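Local coordinates for protein nitroalkane oxidase (Podospora anserina, PDB 3MKH) that oxidises nitroalkanes to aldehydes or ketones with an FAD cofactor, releasing nitrite and turning molecular oxygen into hydrogen peroxide, at residues Q31-H36 with G234-S239; A130-S135 with G268-S273; K168-N173 with V230-H235. All coordinates share one frame; numbering follows the deposited sequence.

Contact 1 (Q31-H36 with G234-S239); sequences QTYLQH and GHTSVS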
loop_
_atom_site.group_PDB
_atom_site.type_symbol
_atom_site.label_atom_id
_atom_site.label_comp_id
_atom_site.label_asym_id
_atom_site.label_seq_id
_atom_site.Cartn_x
_atom_site.Cartn_y
_atom_site.Cartn_z
ATOM N N GLN A 31 -35.250 5.162 -6.719
ATOM C CA GLN A 31 -36.375 4.273 -6.401
ATOM C C GLN A 31 -37.155 3.929 -7.673
ATOM O O GLN A 31 -37.743 2.851 -7.797
ATOM C CB GLN A 31 -37.289 4.874 -5.331
ATOM C CG GLN A 31 -36.619 5.015 -3.956
ATOM C CD GLN A 31 -35.803 3.784 -3.547
ATOM O OE1 GLN A 31 -34.585 3.879 -3.322
ATOM N NE2 GLN A 31 -36.467 2.624 -3.437
ATOM N N THR A 32 -37.124 4.843 -8.629
ATOM C CA THR A 32 -37.751 4.610 -9.914
ATOM C C THR A 32 -37.020 3.573 -10.769
ATOM O O THR A 32 -37.639 2.592 -11.203
ATOM C CB THR A 32 -37.919 5.923 -10.676
ATOM O OG1 THR A 32 -38.887 6.718 -9.987
ATOM C CG2 THR A 32 -38.392 5.667 -12.107
ATOM N N TYR A 33 -35.718 3.753 -11.001
ATOM C CA TYR A 33 -35.019 2.824 -11.908
ATOM C C TYR A 33 -34.819 1.408 -11.337
ATOM O O TYR A 33 -34.725 0.423 -12.078
ATOM C CB TYR A 33 -33.732 3.434 -12.510
ATOM C CG TYR A 33 -32.520 3.603 -11.608
ATOM C CD1 TYR A 33 -31.853 2.505 -11.073
ATOM C CD2 TYR A 33 -31.975 4.869 -11.374
ATOM C CE1 TYR A 33 -30.702 2.670 -10.270
ATOM C CE2 TYR A 33 -30.837 5.035 -10.576
ATOM C CZ TYR A 33 -30.208 3.936 -10.035
ATOM O OH TYR A 33 -29.084 4.091 -9.247
ATOM N N LEU A 34 -34.793 1.313 -10.018
ATOM C CA LEU A 34 -34.705 0.028 -9.315
ATOM C C LEU A 34 -35.877 -0.929 -9.635
ATOM O O LEU A 34 -35.790 -2.141 -9.411
ATOM C CB LEU A 34 -34.650 0.291 -7.806
ATOM C CG LEU A 34 -33.360 -0.002 -7.033
ATOM C CD1 LEU A 34 -32.137 -0.037 -7.908
ATOM C CD2 LEU A 34 -33.169 0.944 -5.853
ATOM N N GLN A 35 -36.967 -0.392 -10.167
ATOM C CA GLN A 35 -38.091 -1.234 -10.591
ATOM C C GLN A 35 -37.772 -2.057 -11.844
ATOM O O GLN A 35 -38.465 -3.030 -12.169
ATOM C CB GLN A 35 -39.319 -0.364 -10.842
ATOM C CG GLN A 35 -39.647 0.561 -9.673
ATOM C CD GLN A 35 -40.689 -0.016 -8.733
ATOM O OE1 GLN A 35 -40.416 -0.953 -7.969
ATOM N NE2 GLN A 35 -41.898 0.545 -8.779
ATOM N N HIS A 36 -36.727 -1.661 -12.559
ATOM C CA HIS A 36 -36.313 -2.393 -13.746
ATOM C C HIS A 36 -35.131 -3.286 -13.410
ATOM O O HIS A 36 -34.429 -3.043 -12.423
ATOM C CB HIS A 36 -35.948 -1.431 -14.874
ATOM C CG HIS A 36 -37.091 -0.584 -15.331
ATOM N ND1 HIS A 36 -38.220 -1.116 -15.915
ATOM C CD2 HIS A 36 -37.288 0.756 -15.281
ATOM C CE1 HIS A 36 -39.060 -0.141 -16.214
ATOM N NE2 HIS A 36 -38.520 1.006 -15.840
ATOM N N GLY A 234 -21.877 -0.844 -11.644
ATOM C CA GLY A 234 -22.521 0.314 -11.036
ATOM C C GLY A 234 -22.907 1.309 -12.133
ATOM O O GLY A 234 -22.747 1.013 -13.314
ATOM N N HIS A 235 -23.407 2.481 -11.754
ATOM C CA HIS A 235 -23.913 3.452 -12.736
ATOM C C HIS A 235 -24.883 2.764 -13.711
ATOM O O HIS A 235 -24.778 2.908 -14.936
ATOM C CB HIS A 235 -22.761 4.104 -13.497
ATOM C CG HIS A 235 -21.813 4.877 -12.624
ATOM N ND1 HIS A 235 -20.717 4.300 -12.020
ATOM C CD2 HIS A 235 -21.797 6.182 -12.257
ATOM C CE1 HIS A 235 -20.063 5.215 -11.323
ATOM N NE2 HIS A 235 -20.699 6.367 -11.447
ATOM N N THR A 236 -25.828 2.019 -13.152
ATOM C CA THR A 236 -26.713 1.159 -13.948
ATOM C C THR A 236 -27.807 1.927 -14.713
ATOM O O THR A 236 -28.480 1.358 -15.581
ATOM C CB THR A 236 -27.358 0.066 -13.080
ATOM O OG1 THR A 236 -28.265 0.658 -12.136
ATOM C CG2 THR A 236 -26.276 -0.722 -12.324
ATOM N N SER A 237 -27.982 3.211 -14.392
ATOM C CA SER A 237 -28.934 4.059 -15.110
ATOM C C SER A 237 -28.191 4.955 -16.101
ATOM O O SER A 237 -28.770 5.869 -16.697
ATOM C CB SER A 237 -29.765 4.917 -14.135
ATOM O OG SER A 237 -29.037 6.075 -13.715
ATOM N N VAL A 238 -26.903 4.698 -16.269
ATOM C CA VAL A 238 -26.098 5.486 -17.199
ATOM C C VAL A 238 -25.990 4.760 -18.531
ATOM O O VAL A 238 -25.741 3.560 -18.565
ATOM C CB VAL A 238 -24.685 5.744 -16.641
ATOM C CG1 VAL A 238 -23.813 6.369 -17.698
ATOM C CG2 VAL A 238 -24.763 6.625 -15.382
ATOM N N SER A 239 -26.196 5.479 -19.628
ATOM C CA SER A 239 -26.159 4.867 -20.957
ATOM C C SER A 239 -24.990 5.404 -21.800
ATOM O O SER A 239 -24.990 6.559 -22.208
ATOM C CB SER A 239 -27.485 5.110 -21.690
ATOM O OG SER A 239 -27.453 4.562 -22.998
HETATM O O HOH W 1 -26.877 2.279 -10.333
#
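Ser237 lays its CB over one face of the Tyr33 ring, joining helix 9-33, from the N-terminal helices of this acyl-CoA dehydrogenase fold, to the loop between strands 224-228 and 242-251. It is a CH-pi contact: the CB sits 3.9 Å from the centroid of the Tyr33 ring and 24° off the ring normal, shifted toward the rim, where Ser237 CB comes within 3.5 Å of Tyr33 CD2. Toward the hydroxyl end of the ring, on the same side of its plane, Thr236 OG1 comes obliquely to within 3.7 Å of Tyr33 CE1, the two side chains crossing at about a right angle. No direct hydrogen bond spans the two segments; a water does that work. It donates to Tyr33 OH at 3.1 Å and accepts from the backbone N of Thr236 at 3.0 Å.

Behind these groups lie two type I beta turns. The turn from Tyr33 to His36 is closed by His36 N bonding Tyr33 O at 2.9 Å, and the one from His235 to Val238 places Thr236 and Ser237 at its two central positions, from which both meet the ring. Tyr33 holds CG between its backbone N and carbonyl carbon (chi1 73°), turning the ring toward the loop. Its hydroxyl also bonds Glu89 and Arg30, while Ser237 OG pairs with Ser91 OG on helix 90-109. With a leucine at Tyr33 the hydroxyl goes, and the water, Glu89 and Arg30 would probably each lose this one partner, the flat seat under Ser237 CB being lost as well. Farther out, Arg43 of helix 41-45 grips both segments through the two ends of one guanidinium group: NH1 bonds Thr236 OG1 and NH2 bonds His36 O.

Contact 2 (A130-S135 with G268-S273); sequences ASLVFS and GAFDGS. With FAD (flavin-adenine dinucleotide), chain E.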
loop_
_atom_site.group_PDB
_atom_site.type_symbol
_atom_site.label_atom_id
_atom_site.label_comp_id
_atom_site.label_asym_id
_atom_site.label_seq_id
_atom_site.Cartn_x
_atom_site.Cartn_y
_atom_site.Cartn_z
ATOM N N ALA A 130 -26.635 16.072 -23.912
ATOM C CA ALA A 130 -25.417 16.327 -24.671
ATOM C C ALA A 130 -24.400 15.253 -24.307
ATOM O O ALA A 130 -24.482 14.655 -23.233
ATOM C CB ALA A 130 -24.848 17.746 -24.372
ATOM N N SER A 131 -23.452 15.010 -25.203
ATOM C CA SER A 131 -22.466 13.952 -25.021
ATOM C C SER A 131 -21.133 14.370 -25.612
ATOM O O SER A 131 -21.091 14.963 -26.685
ATOM C CB SER A 131 -22.942 12.669 -25.710
ATOM O OG SER A 131 -22.052 11.594 -25.466
ATOM N N LEU A 132 -20.048 14.084 -24.896
ATOM C CA LEU A 132 -18.704 14.234 -25.451
ATOM C C LEU A 132 -18.313 12.857 -25.976
ATOM O O LEU A 132 -18.090 11.901 -25.209
ATOM C CB LEU A 132 -17.720 14.756 -24.395
ATOM C CG LEU A 132 -16.212 14.819 -24.716
ATOM C CD1 LEU A 132 -15.937 15.227 -26.140
ATOM C CD2 LEU A 132 -15.503 15.765 -23.759
ATOM N N VAL A 133 -18.306 12.739 -27.294
ATOM C CA VAL A 133 -18.218 11.440 -27.936
ATOM C C VAL A 133 -16.790 11.237 -28.412
ATOM O O VAL A 133 -16.435 11.572 -29.542
ATOM C CB VAL A 133 -19.204 11.315 -29.093
ATOM C CG1 VAL A 133 -19.222 9.876 -29.624
ATOM C CG2 VAL A 133 -20.600 11.739 -28.639
ATOM N N PHE A 134 -15.985 10.692 -27.505
ATOM C CA PHE A 134 -14.550 10.561 -27.663
ATOM C C PHE A 134 -14.168 9.087 -27.778
ATOM O O PHE A 134 -13.511 8.675 -28.739
ATOM C CB PHE A 134 -13.886 11.164 -26.422
ATOM C CG PHE A 134 -12.382 11.215 -26.482
ATOM C CD1 PHE A 134 -11.620 10.154 -26.025
ATOM C CD2 PHE A 134 -11.726 12.343 -26.954
ATOM C CE1 PHE A 134 -10.230 10.209 -26.065
ATOM C CE2 PHE A 134 -10.342 12.399 -26.991
ATOM C CZ PHE A 134 -9.597 11.336 -26.551
ATOM N N SER A 135 -14.582 8.300 -26.785
ATOM C CA SER A 135 -14.122 6.921 -26.649
ATOM C C SER A 135 -14.623 5.974 -27.738
ATOM O O SER A 135 -15.687 6.186 -28.332
ATOM C CB SER A 135 -14.487 6.370 -25.267
ATOM O OG SER A 135 -13.859 7.128 -24.246
ATOM N N GLY A 268 -8.703 19.769 -22.876
ATOM C CA GLY A 268 -9.080 20.884 -22.028
ATOM C C GLY A 268 -10.340 20.525 -21.266
ATOM O O GLY A 268 -10.454 20.778 -20.062
ATOM N N ALA A 269 -11.304 19.946 -21.973
ATOM C CA ALA A 269 -12.528 19.491 -21.335
ATOM C C ALA A 269 -12.181 18.464 -20.246
ATOM O O ALA A 269 -12.712 18.527 -19.134
ATOM C CB ALA A 269 -13.472 18.889 -22.368
ATOM N N PHE A 270 -11.261 17.547 -20.549
ATOM C CA PHE A 270 -10.898 16.511 -19.585
ATOM C C PHE A 270 -10.066 17.028 -18.414
ATOM O O PHE A 270 -9.977 16.359 -17.385
ATOM C CB PHE A 270 -10.190 15.331 -20.251
ATOM C CG PHE A 270 -11.077 14.522 -21.166
ATOM C CD1 PHE A 270 -12.246 13.945 -20.696
ATOM C CD2 PHE A 270 -10.721 14.317 -22.483
ATOM C CE1 PHE A 270 -13.058 13.191 -21.539
ATOM C CE2 PHE A 270 -11.520 13.566 -23.333
ATOM C CZ PHE A 270 -12.692 13.005 -22.864
ATOM N N ASP A 271 -9.449 18.203 -18.558
ATOM C CA ASP A 271 -8.768 18.825 -17.411
ATOM C C ASP A 271 -9.772 19.332 -16.358
ATOM O O ASP A 271 -9.571 19.152 -15.159
ATOM C CB ASP A 271 -7.878 19.987 -17.855
ATOM C CG ASP A 271 -6.627 19.530 -18.596
ATOM O OD1 ASP A 271 -6.244 18.340 -18.496
ATOM O OD2 ASP A 271 -6.024 20.379 -19.284
ATOM N N GLY A 272 -10.847 19.969 -16.816
ATOM C CA GLY A 272 -11.919 20.389 -15.932
ATOM C C GLY A 272 -12.621 19.189 -15.305
ATOM O O GLY A 272 -12.912 19.168 -14.103
ATOM N N SER A 273 -12.894 18.179 -16.117
ATOM C CA SER A 273 -13.620 17.008 -15.632
ATOM C C SER A 273 -12.798 16.252 -14.580
ATOM O O SER A 273 -13.357 15.651 -13.659
ATOM C CB SER A 273 -13.999 16.075 -16.785
ATOM O OG SER A 273 -12.840 15.486 -17.356
HETATM P PA FAD E . -7.873 2.538 -23.190
HETATM O O1A FAD E . -7.381 2.977 -24.494
HETATM O O2A FAD E . -9.067 1.693 -23.127
HETATM O O5B FAD E . -6.670 1.797 -22.425
HETATM C C5B FAD E . -6.913 0.659 -21.601
HETATM C C4B FAD E . -5.705 0.288 -20.721
HETATM O O4B FAD E . -4.609 -0.088 -21.565
HETATM C C3B FAD E . -5.207 1.484 -19.913
HETATM O O3B FAD E . -5.872 1.526 -18.649
HETATM C C2B FAD E . -3.741 1.150 -19.708
HETATM O O2B FAD E . -3.585 0.305 -18.573
HETATM C C1B FAD E . -3.370 0.387 -20.980
HETATM N N9A FAD E . -2.690 1.327 -21.913
HETATM C C8A FAD E . -3.117 1.679 -23.123
HETATM N N7A FAD E . -2.266 2.539 -23.668
HETATM C C5A FAD E . -1.283 2.737 -22.798
HETATM C C6A FAD E . -0.130 3.510 -22.811
HETATM N N6A FAD E . 0.167 4.263 -23.862
HETATM N N1A FAD E . 0.679 3.482 -21.747
HETATM C C2A FAD E . 0.391 2.734 -20.697
HETATM N N3A FAD E . -0.698 1.986 -20.653
HETATM C C4A FAD E . -1.551 1.967 -21.683
HETATM N N1 FAD E . -16.071 8.331 -22.884
HETATM C C2 FAD E . -16.446 9.449 -23.618
HETATM O O2 FAD E . -15.915 9.666 -24.698
HETATM N N3 FAD E . -17.413 10.318 -23.124
HETATM C C4 FAD E . -18.023 10.074 -21.896
HETATM O O4 FAD E . -18.880 10.845 -21.473
HETATM C C4X FAD E . -17.649 8.955 -21.163
HETATM N N5 FAD E . -18.235 8.682 -19.924
HETATM C C5X FAD E . -18.106 7.401 -19.377
HETATM C C6 FAD E . -18.932 6.980 -18.340
HETATM C C7 FAD E . -18.795 5.701 -17.812
HETATM C C7M FAD E . -19.698 5.226 -16.678
HETATM C C8 FAD E . -17.826 4.847 -18.322
HETATM C C8M FAD E . -17.665 3.438 -17.751
HETATM C C9 FAD E . -16.998 5.272 -19.350
HETATM C C9A FAD E . -17.138 6.545 -19.880
HETATM N N10 FAD E . -16.311 6.972 -20.918
HETATM C C10 FAD E . -16.677 8.090 -21.657
HETATM C "C1'" FAD E . -15.048 6.262 -21.230
HETATM C "C2'" FAD E . -13.899 6.785 -20.366
HETATM O "O2'" FAD E . -13.657 8.157 -20.658
HETATM C "C3'" FAD E . -12.603 5.977 -20.538
HETATM O "O3'" FAD E . -11.679 6.401 -19.547
HETATM C "C4'" FAD E . -11.942 6.150 -21.914
HETATM O "O4'" FAD E . -12.579 5.322 -22.876
HETATM C "C5'" FAD E . -10.457 5.773 -21.844
HETATM O "O5'" FAD E . -10.279 4.460 -21.310
HETATM P P FAD E . -8.836 3.945 -20.872
HETATM O O1P FAD E . -8.187 5.008 -20.096
HETATM O O2P FAD E . -8.968 2.616 -20.274
HETATM O O3P FAD E . -8.084 3.858 -22.297
#
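Leu132 and Phe134 both swing CG anti to the backbone N (chi1 172° and -175°), which carries their side chains over to Phe270 on helix 262-298. The aromatic pair is T-shaped: Phe270 turns its edge to the face of Phe134, with ring planes at 85° and centroids 5.2 Å apart. The touching corner is Phe270 CE2, which stands 3.8 Å from Phe134 CD2, nearer the rim of the Phe134 ring than its centre. Beside it Leu132 works through one branch only, CD2, which reaches Ala269 CB at 4.0 Å and at the same time rests against CZ of Phe270.

While these side chains face the helix, the backbone of the same strand end and following loop reads the pyrimidine edge of the flavin. Leu132 O accepts from FAD N3 at 2.7 Å. Two successive amides converge on one oxygen: Phe134 N gives FAD O2 a bond of 3.0 Å, and Ser135 N a shorter one of 2.8 Å. Ser135 OG donates to FAD N1 at 2.9 Å and accepts from the ribityl hydroxyl O4' at 2.6 Å, so one serine ties ring and ribityl chain together. Phe134 meets a second ring, Phe151, edge-to-face, and on the helix Ser273 OG is bonded to Asp399, the probable proton acceptor.

The apolar packing thus sets the end of strand 130-133 and the loop after it against the helix that borders the active site, while the donors gathered at O2 and N1 would probably stabilise the negative charge that a reduced flavin places on that side of its ring.

Contact 3 (K168-N173 with V230-H235); sequences KMWATN and VATPGH. With FAD (flavin-adenine dinucleotide), chain E.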
loop_
_atom_site.group_PDB
_atom_site.type_symbol
_atom_site.label_atom_id
_atom_site.label_comp_id
_atom_site.label_asym_id
_atom_site.label_seq_id
_atom_site.Cartn_x
_atom_site.Cartn_y
_atom_site.Cartn_z
ATOM N N LYS A 168 -18.290 4.379 -31.803
ATOM C CA LYS A 168 -17.905 4.972 -30.540
ATOM C C LYS A 168 -18.456 4.081 -29.447
ATOM O O LYS A 168 -19.404 3.343 -29.671
ATOM C CB LYS A 168 -18.508 6.381 -30.430
ATOM C CG LYS A 168 -17.891 7.391 -31.413
ATOM C CD LYS A 168 -16.425 7.667 -31.066
ATOM C CE LYS A 168 -15.852 8.894 -31.833
ATOM N NZ LYS A 168 -14.384 9.029 -31.509
ATOM N N MET A 169 -17.863 4.140 -28.263
ATOM C CA MET A 169 -18.357 3.338 -27.152
ATOM C C MET A 169 -18.047 4.089 -25.873
ATOM O O MET A 169 -17.072 4.845 -25.829
ATOM C CB MET A 169 -17.664 1.968 -27.155
ATOM C CG MET A 169 -18.185 0.976 -26.104
ATOM S SD MET A 169 -17.414 -0.654 -26.343
ATOM C CE MET A 169 -18.003 -1.547 -24.898
ATOM N N TRP A 170 -18.904 3.910 -24.869
ATOM C CA TRP A 170 -18.747 4.485 -23.534
ATOM C C TRP A 170 -19.154 5.959 -23.431
ATOM O O TRP A 170 -19.085 6.540 -22.353
ATOM C CB TRP A 170 -17.315 4.323 -23.003
ATOM C CG TRP A 170 -16.823 2.887 -22.864
ATOM C CD1 TRP A 170 -15.865 2.277 -23.628
ATOM C CD2 TRP A 170 -17.240 1.918 -21.895
ATOM N NE1 TRP A 170 -15.684 0.979 -23.211
ATOM C CE2 TRP A 170 -16.504 0.738 -22.142
ATOM C CE3 TRP A 170 -18.170 1.926 -20.848
ATOM C CZ2 TRP A 170 -16.670 -0.420 -21.383
ATOM C CZ3 TRP A 170 -18.333 0.770 -20.093
ATOM C CH2 TRP A 170 -17.582 -0.383 -20.364
ATOM N N ALA A 171 -19.559 6.569 -24.538
ATOM C CA ALA A 171 -19.824 8.004 -24.521
ATOM C C ALA A 171 -21.190 8.292 -23.923
ATOM O O ALA A 171 -22.238 8.157 -24.569
ATOM C CB ALA A 171 -19.682 8.604 -25.903
ATOM N N THR A 172 -21.162 8.687 -22.663
ATOM C CA THR A 172 -22.371 8.816 -21.877
ATOM C C THR A 172 -23.400 9.737 -22.538
ATOM O O THR A 172 -23.076 10.858 -22.924
ATOM C CB THR A 172 -22.020 9.331 -20.471
ATOM O OG1 THR A 172 -21.063 8.448 -19.872
ATOM C CG2 THR A 172 -23.253 9.412 -19.612
ATOM N N ASN A 173 -24.633 9.243 -22.661
ATOM C CA ASN A 173 -25.758 9.995 -23.227
ATOM C C ASN A 173 -25.839 10.033 -24.760
ATOM O O ASN A 173 -26.835 10.515 -25.295
ATOM C CB ASN A 173 -25.777 11.468 -22.744
ATOM C CG ASN A 173 -26.059 11.630 -21.262
ATOM O OD1 ASN A 173 -25.824 12.722 -20.697
ATOM N ND2 ASN A 173 -26.581 10.596 -20.626
ATOM N N VAL A 230 -24.251 -1.680 -22.986
ATOM C CA VAL A 230 -23.205 -2.222 -22.122
ATOM C C VAL A 230 -23.698 -2.271 -20.678
ATOM O O VAL A 230 -24.039 -1.241 -20.090
ATOM C CB VAL A 230 -21.922 -1.344 -22.185
ATOM C CG1 VAL A 230 -20.780 -1.979 -21.381
ATOM C CG2 VAL A 230 -21.496 -1.111 -23.643
ATOM N N ALA A 231 -23.735 -3.471 -20.115
ATOM C CA ALA A 231 -24.120 -3.672 -18.722
ATOM C C ALA A 231 -22.887 -3.452 -17.831
ATOM O O ALA A 231 -21.799 -3.952 -18.123
ATOM C CB ALA A 231 -24.689 -5.084 -18.534
ATOM N N THR A 232 -23.070 -2.703 -16.747
ATOM C CA THR A 232 -21.964 -2.267 -15.895
ATOM C C THR A 232 -22.322 -2.585 -14.431
ATOM O O THR A 232 -23.500 -2.638 -14.086
ATOM C CB THR A 232 -21.683 -0.716 -16.093
ATOM O OG1 THR A 232 -22.852 0.043 -15.757
ATOM C CG2 THR A 232 -21.329 -0.399 -17.553
ATOM N N PRO A 233 -21.314 -2.821 -13.563
ATOM C CA PRO A 233 -21.629 -3.225 -12.180
ATOM C C PRO A 233 -22.155 -2.097 -11.284
ATOM O O PRO A 233 -22.786 -2.383 -10.267
ATOM C CB PRO A 233 -20.282 -3.737 -11.652
ATOM C CG PRO A 233 -19.280 -2.997 -12.435
ATOM C CD PRO A 233 -19.863 -2.846 -13.822
ATOM N N GLY A 234 -21.877 -0.844 -11.644
ATOM C CA GLY A 234 -22.521 0.314 -11.036
ATOM C C GLY A 234 -22.907 1.309 -12.133
ATOM O O GLY A 234 -22.747 1.013 -13.314
ATOM N N HIS A 235 -23.407 2.481 -11.754
ATOM C CA HIS A 235 -23.913 3.452 -12.736
ATOM C C HIS A 235 -24.883 2.764 -13.711
ATOM O O HIS A 235 -24.778 2.908 -14.936
ATOM C CB HIS A 235 -22.761 4.104 -13.497
ATOM C CG HIS A 235 -21.813 4.877 -12.624
ATOM N ND1 HIS A 235 -20.717 4.300 -12.020
ATOM C CD2 HIS A 235 -21.797 6.182 -12.257
ATOM C CE1 HIS A 235 -20.063 5.215 -11.323
ATOM N NE2 HIS A 235 -20.699 6.367 -11.447
HETATM P PA FAD E . -7.873 2.538 -23.190
HETATM O O1A FAD E . -7.381 2.977 -24.494
HETATM O O2A FAD E . -9.067 1.693 -23.127
HETATM O O5B FAD E . -6.670 1.797 -22.425
HETATM C C5B FAD E . -6.913 0.659 -21.601
HETATM C C4B FAD E . -5.705 0.288 -20.721
HETATM O O4B FAD E . -4.609 -0.088 -21.565
HETATM C C3B FAD E . -5.207 1.484 -19.913
HETATM O O3B FAD E . -5.872 1.526 -18.649
HETATM C C2B FAD E . -3.741 1.150 -19.708
HETATM O O2B FAD E . -3.585 0.305 -18.573
HETATM C C1B FAD E . -3.370 0.387 -20.980
HETATM N N9A FAD E . -2.690 1.327 -21.913
HETATM C C8A FAD E . -3.117 1.679 -23.123
HETATM N N7A FAD E . -2.266 2.539 -23.668
HETATM C C5A FAD E . -1.283 2.737 -22.798
HETATM C C6A FAD E . -0.130 3.510 -22.811
HETATM N N6A FAD E . 0.167 4.263 -23.862
HETATM N N1A FAD E . 0.679 3.482 -21.747
HETATM C C2A FAD E . 0.391 2.734 -20.697
HETATM N N3A FAD E . -0.698 1.986 -20.653
HETATM C C4A FAD E . -1.551 1.967 -21.683
HETATM N N1 FAD E . -16.071 8.331 -22.884
HETATM C C2 FAD E . -16.446 9.449 -23.618
HETATM O O2 FAD E . -15.915 9.666 -24.698
HETATM N N3 FAD E . -17.413 10.318 -23.124
HETATM C C4 FAD E . -18.023 10.074 -21.896
HETATM O O4 FAD E . -18.880 10.845 -21.473
HETATM C C4X FAD E . -17.649 8.955 -21.163
HETATM N N5 FAD E . -18.235 8.682 -19.924
HETATM C C5X FAD E . -18.106 7.401 -19.377
HETATM C C6 FAD E . -18.932 6.980 -18.340
HETATM C C7 FAD E . -18.795 5.701 -17.812
HETATM C C7M FAD E . -19.698 5.226 -16.678
HETATM C C8 FAD E . -17.826 4.847 -18.322
HETATM C C8M FAD E . -17.665 3.438 -17.751
HETATM C C9 FAD E . -16.998 5.272 -19.350
HETATM C C9A FAD E . -17.138 6.545 -19.880
HETATM N N10 FAD E . -16.311 6.972 -20.918
HETATM C C10 FAD E . -16.677 8.090 -21.657
HETATM C "C1'" FAD E . -15.048 6.262 -21.230
HETATM C "C2'" FAD E . -13.899 6.785 -20.366
HETATM O "O2'" FAD E . -13.657 8.157 -20.658
HETATM C "C3'" FAD E . -12.603 5.977 -20.538
HETATM O "O3'" FAD E . -11.679 6.401 -19.547
HETATM C "C4'" FAD E . -11.942 6.150 -21.914
HETATM O "O4'" FAD E . -12.579 5.322 -22.876
HETATM C "C5'" FAD E . -10.457 5.773 -21.844
HETATM O "O5'" FAD E . -10.279 4.460 -21.310
HETATM P P FAD E . -8.836 3.945 -20.872
HETATM O O1P FAD E . -8.187 5.008 -20.096
HETATM O O2P FAD E . -8.968 2.616 -20.274
HETATM O O3P FAD E . -8.084 3.858 -22.297
#
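Trp170 and Val230 are the closest CA pair of two irregular loop segments, 8.2 Å apart, with Trp170 in a left-handed backbone conformation (phi 79°). The valine forks against two neighbours: its CG1 lies 3.7 Å from Trp170 CH2, and its CG2 an equal 3.7 Å from Met169 CE. Met169 gets there with CG anti to the backbone N (chi1 -175°) and the rest of its chain extended, which lays the methyl over one face of the indole, toward the rim, as well. At the edge of that ring, near its plane, Thr232 CG2 adds a looser contact, 4.1 Å from Trp170 CZ3. The hydroxyl of Thr232 turns to its own loop instead and donates to Gly234 O at 2.6 Å, lying almost in line with the carbonyl bond (168°).

The indole is wedged between this loop and the flavin. Trp170 CE3 stands 3.5 Å from the methyl C8M of FAD, in an oblique approach, and Ile376 of the second subunit packs on the tryptophan as well. Farther along, Thr172 N makes a weak bond to FAD O4, 3.4 Å long, and Thr172 OG1 lies 2.8 Å from FAD N5.

Chemically the contact divides in two. Met169, Val230 and Thr232 pack carbon on carbon around the indole, which itself lies against the dimethylbenzene end of the flavin. Thr172 puts its amide by O4 of the pyrimidine ring and its hydroxyl by N5 of the central ring, the atom that accepts hydride or a substrate carbanion in flavin oxidations, and would probably influence its reactivity.

How the contacts relate
From the N terminus, helix 9-33 brings up 31-36, which waits some two hundred residues for 234-239 to close contact 1. Contact 2 opens inside that span at strand 130-133 and closes beyond it, on helix 262-298, so the two loops cross. Contact 3, from 168-173 to 230-235, lies wholly within the span of contact 2 and ends on the stretch that contact 1 uses, sharing Gly234 and His235. Segment 168-173 joins all three: Asn173 N probably bonds Ser239 O of contact 1, and Thr172 O and Lys168 NZ bond Ser131 OG and Phe134 O of contact 2. Together they tie N-terminal helices, beta domain and C-terminal helices around the flavin.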